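Long-range contact in putative fimbrium tip subunit Fim1C (Bacteroides ovatus, PDB 4EPS), which probably forms part of the tip of fimbriae, the cell-surface filaments that mediate adhesion and biofilm formation: residues A[328-340]-A[415-429]. Residues are numbered along the deposited sequence; the frame is centred on the assembly and turned at random.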
loop_
_atom_site.group_PDB
_atom_site.type_symbol
_atom_site.label_atom_id
_atom_site.label_comp_id
_atom_site.label_asym_id
_atom_site.label_seq_id
_atom_site.Cartn_x
_atom_site.Cartn_y
_atom_site.Cartn_z
ATOM N N HIS A 328 -20.069 9.552 -16.571
ATOM C CA HIS A 328 -18.780 9.627 -15.886
ATOM C C HIS A 328 -18.342 8.217 -15.547
ATOM O O HIS A 328 -18.258 7.874 -14.360
ATOM C CB HIS A 328 -18.878 10.528 -14.626
ATOM C CG HIS A 328 -19.217 11.950 -14.935
ATOM N ND1 HIS A 328 -20.522 12.416 -14.849
ATOM C CD2 HIS A 328 -18.422 12.954 -15.373
ATOM C CE1 HIS A 328 -20.476 13.692 -15.212
ATOM N NE2 HIS A 328 -19.236 14.065 -15.543
ATOM N N PRO A 329 -18.055 7.370 -16.580
ATOM C CA PRO A 329 -17.721 5.953 -16.316
ATOM C C PRO A 329 -16.459 5.728 -15.497
ATOM O O PRO A 329 -16.257 4.631 -14.982
ATOM C CB PRO A 329 -17.545 5.366 -17.731
ATOM C CG PRO A 329 -17.205 6.552 -18.593
ATOM C CD PRO A 329 -18.067 7.642 -18.040
ATOM N N ASN A 330 -15.619 6.754 -15.381
ATOM C CA ASN A 330 -14.380 6.609 -14.636
ATOM C C ASN A 330 -14.575 6.905 -13.126
ATOM O O ASN A 330 -13.690 6.599 -12.333
ATOM C CB ASN A 330 -13.293 7.508 -15.259
ATOM C CG ASN A 330 -13.181 7.376 -16.780
ATOM O OD1 ASN A 330 -13.313 6.288 -17.360
ATOM N ND2 ASN A 330 -12.898 8.477 -17.466
ATOM N N CYS A 331 -15.744 7.434 -12.716
ATOM C CA CYS A 331 -15.987 7.766 -11.293
ATOM C C CYS A 331 -16.457 6.553 -10.484
ATOM O O CYS A 331 -17.615 6.439 -10.112
ATOM C CB CYS A 331 -16.952 8.949 -11.197
ATOM S SG CYS A 331 -16.270 10.494 -11.868
ATOM N N VAL A 332 -15.524 5.635 -10.220
ATOM C CA VAL A 332 -15.789 4.344 -9.552
ATOM C C VAL A 332 -15.021 4.225 -8.233
ATOM O O VAL A 332 -14.905 3.124 -7.708
ATOM C CB VAL A 332 -15.379 3.195 -10.538
ATOM C CG1 VAL A 332 -16.233 3.240 -11.818
ATOM C CG2 VAL A 332 -13.876 3.258 -10.885
ATOM N N HIS A 333 -14.485 5.344 -7.703
ATOM C CA HIS A 333 -13.655 5.306 -6.491
ATOM C C HIS A 333 -14.407 5.703 -5.224
ATOM O O HIS A 333 -14.109 5.184 -4.147
ATOM C CB HIS A 333 -12.428 6.220 -6.661
ATOM C CG HIS A 333 -11.656 5.905 -7.903
ATOM N ND1 HIS A 333 -11.839 6.626 -9.068
ATOM C CD2 HIS A 333 -10.770 4.908 -8.136
ATOM C CE1 HIS A 333 -11.039 6.067 -9.966
ATOM N NE2 HIS A 333 -10.375 5.030 -9.448
ATOM N N GLY A 334 -15.348 6.627 -5.341
ATOM C CA GLY A 334 -16.088 7.009 -4.149
ATOM C C GLY A 334 -16.828 8.313 -4.270
ATOM O O GLY A 334 -17.061 8.813 -5.377
ATOM N N LEU A 335 -17.237 8.834 -3.108
ATOM C CA LEU A 335 -17.995 10.072 -3.029
ATOM C C LEU A 335 -17.260 11.037 -2.110
ATOM O O LEU A 335 -16.638 10.612 -1.126
ATOM C CB LEU A 335 -19.425 9.792 -2.455
ATOM C CG LEU A 335 -20.309 8.815 -3.237
ATOM C CD1 LEU A 335 -21.628 8.564 -2.491
ATOM C CD2 LEU A 335 -20.640 9.355 -4.638
ATOM N N VAL A 336 -17.438 12.313 -2.374
ATOM C CA VAL A 336 -16.878 13.413 -1.592
ATOM C C VAL A 336 -18.015 14.309 -1.152
ATOM O O VAL A 336 -18.858 14.667 -1.965
ATOM C CB VAL A 336 -15.826 14.218 -2.436
ATOM C CG1 VAL A 336 -15.484 15.575 -1.799
ATOM C CG2 VAL A 336 -14.553 13.396 -2.667
HETATM N N MSE A 337 -17.971 14.759 0.101
HETATM C CA MSE A 337 -18.921 15.762 0.585
HETATM C C MSE A 337 -18.218 17.123 0.629
HETATM O O MSE A 337 -17.108 17.234 1.146
HETATM C CB MSE A 337 -19.468 15.408 1.967
HETATM C CG MSE A 337 -20.570 16.388 2.405
HETATM SE SE MSE A 337 -21.254 15.909 4.150
HETATM C CE MSE A 337 -19.649 16.262 5.147
ATOM N N SER A 338 -18.908 18.155 0.175
ATOM C CA SER A 338 -18.416 19.522 0.123
ATOM C C SER A 338 -18.095 20.088 1.496
ATOM O O SER A 338 -18.833 19.829 2.436
ATOM C CB SER A 338 -19.496 20.417 -0.512
ATOM O OG SER A 338 -20.662 20.532 0.326
ATOM N N LEU A 339 -17.055 20.952 1.589
ATOM C CA LEU A 339 -16.851 21.796 2.780
ATOM C C LEU A 339 -17.959 22.860 2.803
ATOM O O LEU A 339 -18.267 23.446 3.846
ATOM C CB LEU A 339 -15.488 22.516 2.727
ATOM C CG LEU A 339 -14.241 21.624 2.676
ATOM C CD1 LEU A 339 -12.966 22.460 2.884
ATOM C CD2 LEU A 339 -14.302 20.520 3.719
ATOM N N TYR A 340 -18.477 23.170 1.614
ATOM C CA TYR A 340 -19.561 24.145 1.444
ATOM C C TYR A 340 -20.799 23.735 2.208
ATOM O O TYR A 340 -21.213 22.568 2.152
ATOM C CB TYR A 340 -19.921 24.278 -0.049
ATOM C CG TYR A 340 -21.088 25.214 -0.340
ATOM C CD1 TYR A 340 -22.410 24.762 -0.276
ATOM C CD2 TYR A 340 -20.875 26.558 -0.639
ATOM C CE1 TYR A 340 -23.487 25.625 -0.494
ATOM C CE2 TYR A 340 -21.945 27.421 -0.904
ATOM C CZ TYR A 340 -23.246 26.949 -0.822
ATOM O OH TYR A 340 -24.304 27.784 -1.071
ATOM N N ASP A 415 -22.971 28.371 -6.392
ATOM C CA ASP A 415 -22.169 28.977 -5.328
ATOM C C ASP A 415 -21.136 28.004 -4.791
ATOM O O ASP A 415 -20.009 28.416 -4.522
ATOM C CB ASP A 415 -23.056 29.446 -4.175
ATOM C CG ASP A 415 -23.867 30.697 -4.447
ATOM O OD1 ASP A 415 -23.685 31.305 -5.534
ATOM O OD2 ASP A 415 -24.712 31.055 -3.585
ATOM N N CYS A 416 -21.519 26.708 -4.628
ATOM C CA CYS A 416 -20.586 25.668 -4.155
ATOM C C CYS A 416 -19.475 25.493 -5.194
ATOM O O CYS A 416 -18.295 25.503 -4.849
ATOM C CB CYS A 416 -21.340 24.359 -3.904
ATOM S SG CYS A 416 -20.307 22.996 -3.298
ATOM N N GLU A 417 -19.847 25.399 -6.466
ATOM C CA GLU A 417 -18.900 25.234 -7.572
ATOM C C GLU A 417 -17.960 26.456 -7.686
ATOM O O GLU A 417 -16.766 26.285 -7.974
ATOM C CB GLU A 417 -19.684 25.014 -8.895
ATOM C CG GLU A 417 -18.850 24.888 -10.169
ATOM C CD GLU A 417 -17.664 23.934 -10.144
ATOM O OE1 GLU A 417 -17.756 22.869 -9.492
ATOM O OE2 GLU A 417 -16.650 24.243 -10.812
ATOM N N SER A 418 -18.494 27.667 -7.459
ATOM C CA SER A 418 -17.702 28.905 -7.547
ATOM C C SER A 418 -16.636 28.959 -6.461
ATOM O O SER A 418 -15.483 29.273 -6.759
ATOM C CB SER A 418 -18.608 30.131 -7.443
ATOM O OG SER A 418 -19.416 30.243 -8.604
ATOM N N SER A 419 -17.007 28.651 -5.213
ATOM C CA SER A 419 -16.075 28.687 -4.078
ATOM C C SER A 419 -15.156 27.468 -3.995
ATOM O O SER A 419 -14.047 27.595 -3.480
ATOM C CB SER A 419 -16.840 28.810 -2.768
ATOM O OG SER A 419 -17.583 30.014 -2.711
ATOM N N PHE A 420 -15.641 26.282 -4.412
ATOM C CA PHE A 420 -14.896 25.012 -4.304
ATOM C C PHE A 420 -15.016 24.255 -5.622
ATOM O O PHE A 420 -15.767 23.274 -5.709
ATOM C CB PHE A 420 -15.446 24.184 -3.130
ATOM C CG PHE A 420 -15.474 24.927 -1.822
ATOM C CD1 PHE A 420 -14.352 24.970 -1.002
ATOM C CD2 PHE A 420 -16.638 25.562 -1.387
ATOM C CE1 PHE A 420 -14.382 25.644 0.228
ATOM C CE2 PHE A 420 -16.671 26.241 -0.152
ATOM C CZ PHE A 420 -15.542 26.270 0.650
ATOM N N PRO A 421 -14.303 24.718 -6.669
ATOM C CA PRO A 421 -14.462 24.096 -7.985
ATOM C C PRO A 421 -14.082 22.632 -7.989
ATOM O O PRO A 421 -12.995 22.236 -7.538
ATOM C CB PRO A 421 -13.552 24.937 -8.914
ATOM C CG PRO A 421 -12.648 25.676 -8.013
ATOM C CD PRO A 421 -13.377 25.878 -6.726
ATOM N N SER A 422 -14.999 21.831 -8.515
ATOM C CA SER A 422 -14.820 20.393 -8.635
ATOM C C SER A 422 -13.814 20.073 -9.772
ATOM O O SER A 422 -13.820 20.743 -10.818
ATOM C CB SER A 422 -16.163 19.711 -8.897
ATOM O OG SER A 422 -16.738 20.163 -10.112
ATOM N N PRO A 423 -12.981 19.029 -9.605
ATOM C CA PRO A 423 -12.037 18.659 -10.689
ATOM C C PRO A 423 -12.798 18.186 -11.931
ATOM O O PRO A 423 -13.881 17.616 -11.810
ATOM C CB PRO A 423 -11.234 17.492 -10.077
ATOM C CG PRO A 423 -11.436 17.594 -8.590
ATOM C CD PRO A 423 -12.825 18.155 -8.424
ATOM N N SER A 424 -12.208 18.366 -13.131
ATOM C CA SER A 424 -12.836 17.962 -14.406
ATOM C C SER A 424 -13.075 16.450 -14.488
ATOM O O SER A 424 -13.984 16.005 -15.190
ATOM C CB SER A 424 -11.942 18.397 -15.580
ATOM O OG SER A 424 -10.674 17.753 -15.493
ATOM N N ILE A 425 -12.281 15.659 -13.758
ATOM C CA ILE A 425 -12.399 14.194 -13.768
ATOM C C ILE A 425 -13.569 13.678 -12.901
ATOM O O ILE A 425 -13.834 12.482 -12.908
ATOM C CB ILE A 425 -11.071 13.535 -13.326
ATOM C CG1 ILE A 425 -10.639 14.006 -11.900
ATOM C CG2 ILE A 425 -9.976 13.797 -14.414
ATOM C CD1 ILE A 425 -9.500 13.230 -11.271
ATOM N N THR A 426 -14.234 14.555 -12.162
ATOM C CA THR A 426 -15.360 14.155 -11.287
ATOM C C THR A 426 -16.720 14.420 -11.938
ATOM O O THR A 426 -16.808 15.009 -13.017
ATOM C CB THR A 426 -15.277 14.907 -9.928
ATOM O OG1 THR A 426 -15.631 16.291 -10.105
ATOM C CG2 THR A 426 -13.917 14.745 -9.249
ATOM N N THR A 427 -17.810 14.037 -11.225
ATOM C CA THR A 427 -19.168 14.272 -11.695
ATOM C C THR A 427 -19.539 15.746 -11.668
ATOM O O THR A 427 -20.509 16.143 -12.307
ATOM C CB THR A 427 -20.171 13.534 -10.746
ATOM O OG1 THR A 427 -20.028 14.067 -9.418
ATOM C CG2 THR A 427 -19.992 12.028 -10.727
ATOM N N GLY A 428 -18.856 16.514 -10.828
ATOM C CA GLY A 428 -19.263 17.861 -10.480
ATOM C C GLY A 428 -20.190 17.725 -9.267
ATOM O O GLY A 428 -20.597 16.610 -8.903
ATOM N N TRP A 429 -20.508 18.833 -8.619
ATOM C CA TRP A 429 -21.332 18.847 -7.405
ATOM C C TRP A 429 -22.834 18.603 -7.689
ATOM O O TRP A 429 -23.398 19.166 -8.641
ATOM C CB TRP A 429 -21.190 20.199 -6.673
ATOM C CG TRP A 429 -19.807 20.502 -6.148
ATOM C CD1 TRP A 429 -19.005 21.555 -6.507
ATOM C CD2 TRP A 429 -19.088 19.779 -5.131
ATOM N NE1 TRP A 429 -17.840 21.530 -5.778
ATOM C CE2 TRP A 429 -17.858 20.448 -4.931
ATOM C CE3 TRP A 429 -19.373 18.636 -4.355
ATOM C CZ2 TRP A 429 -16.915 20.015 -3.993
ATOM C CZ3 TRP A 429 -18.428 18.194 -3.440
ATOM C CH2 TRP A 429 -17.219 18.883 -3.255
HETATM O O HOH W 1 -23.793 30.280 -1.163
#
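Tyr-340 lays one ring face against Cys-416 in the last turn of helix 408-419: Cys-416 CB sits 3.8 Å from the ring centroid, 18° off its normal, while SG lies obliquely and touches Tyr-340 CB at 3.5 Å. With CG anti to the backbone N (chi1 177°), the ring lies along the helix and carries its hydroxyl to Asp-415. Phe-420 closes in from the helix end, its CE2 near the plane of the tyrosine ring at the edge, while Leu-339 CB rests over the phenylalanine's own face. Back along the chain, in strand 334-338, Ser-338 CB sits over the six-membered ring of Trp-429, and Val-336 CG1 reaches Trp-429 CH2 at 4.0 Å. That indole is held in place by a bond from its NE1 to Phe-420 O (2.7 Å, 171° at the hydrogen), the carbonyl oxygen lying in the ring plane; Cys-416 SG shares the face used by Ser-338. Equally close is the CH-pi contact of His-328, with Thr-427 CA 3.7 Å from its ring centroid, over the face. Without the ring and its hydroxyl, as with an alanine here, Cys-416 would probably lose the cover Tyr-340 gives it and the water its link to Asp-415. The looser side is at partly exposed Asp-415, where that water joins Tyr-340 OH to OD2. No direct hydrogen bond joins the segments, though Thr-427 OG1 and Ser-338 OG are both bonded to strand 502-509. In this Mfa-like fimbrillin the helix end meets residues 338-340, and the loop after it lies on strand 334-338, an inner strand of an antiparallel sheet.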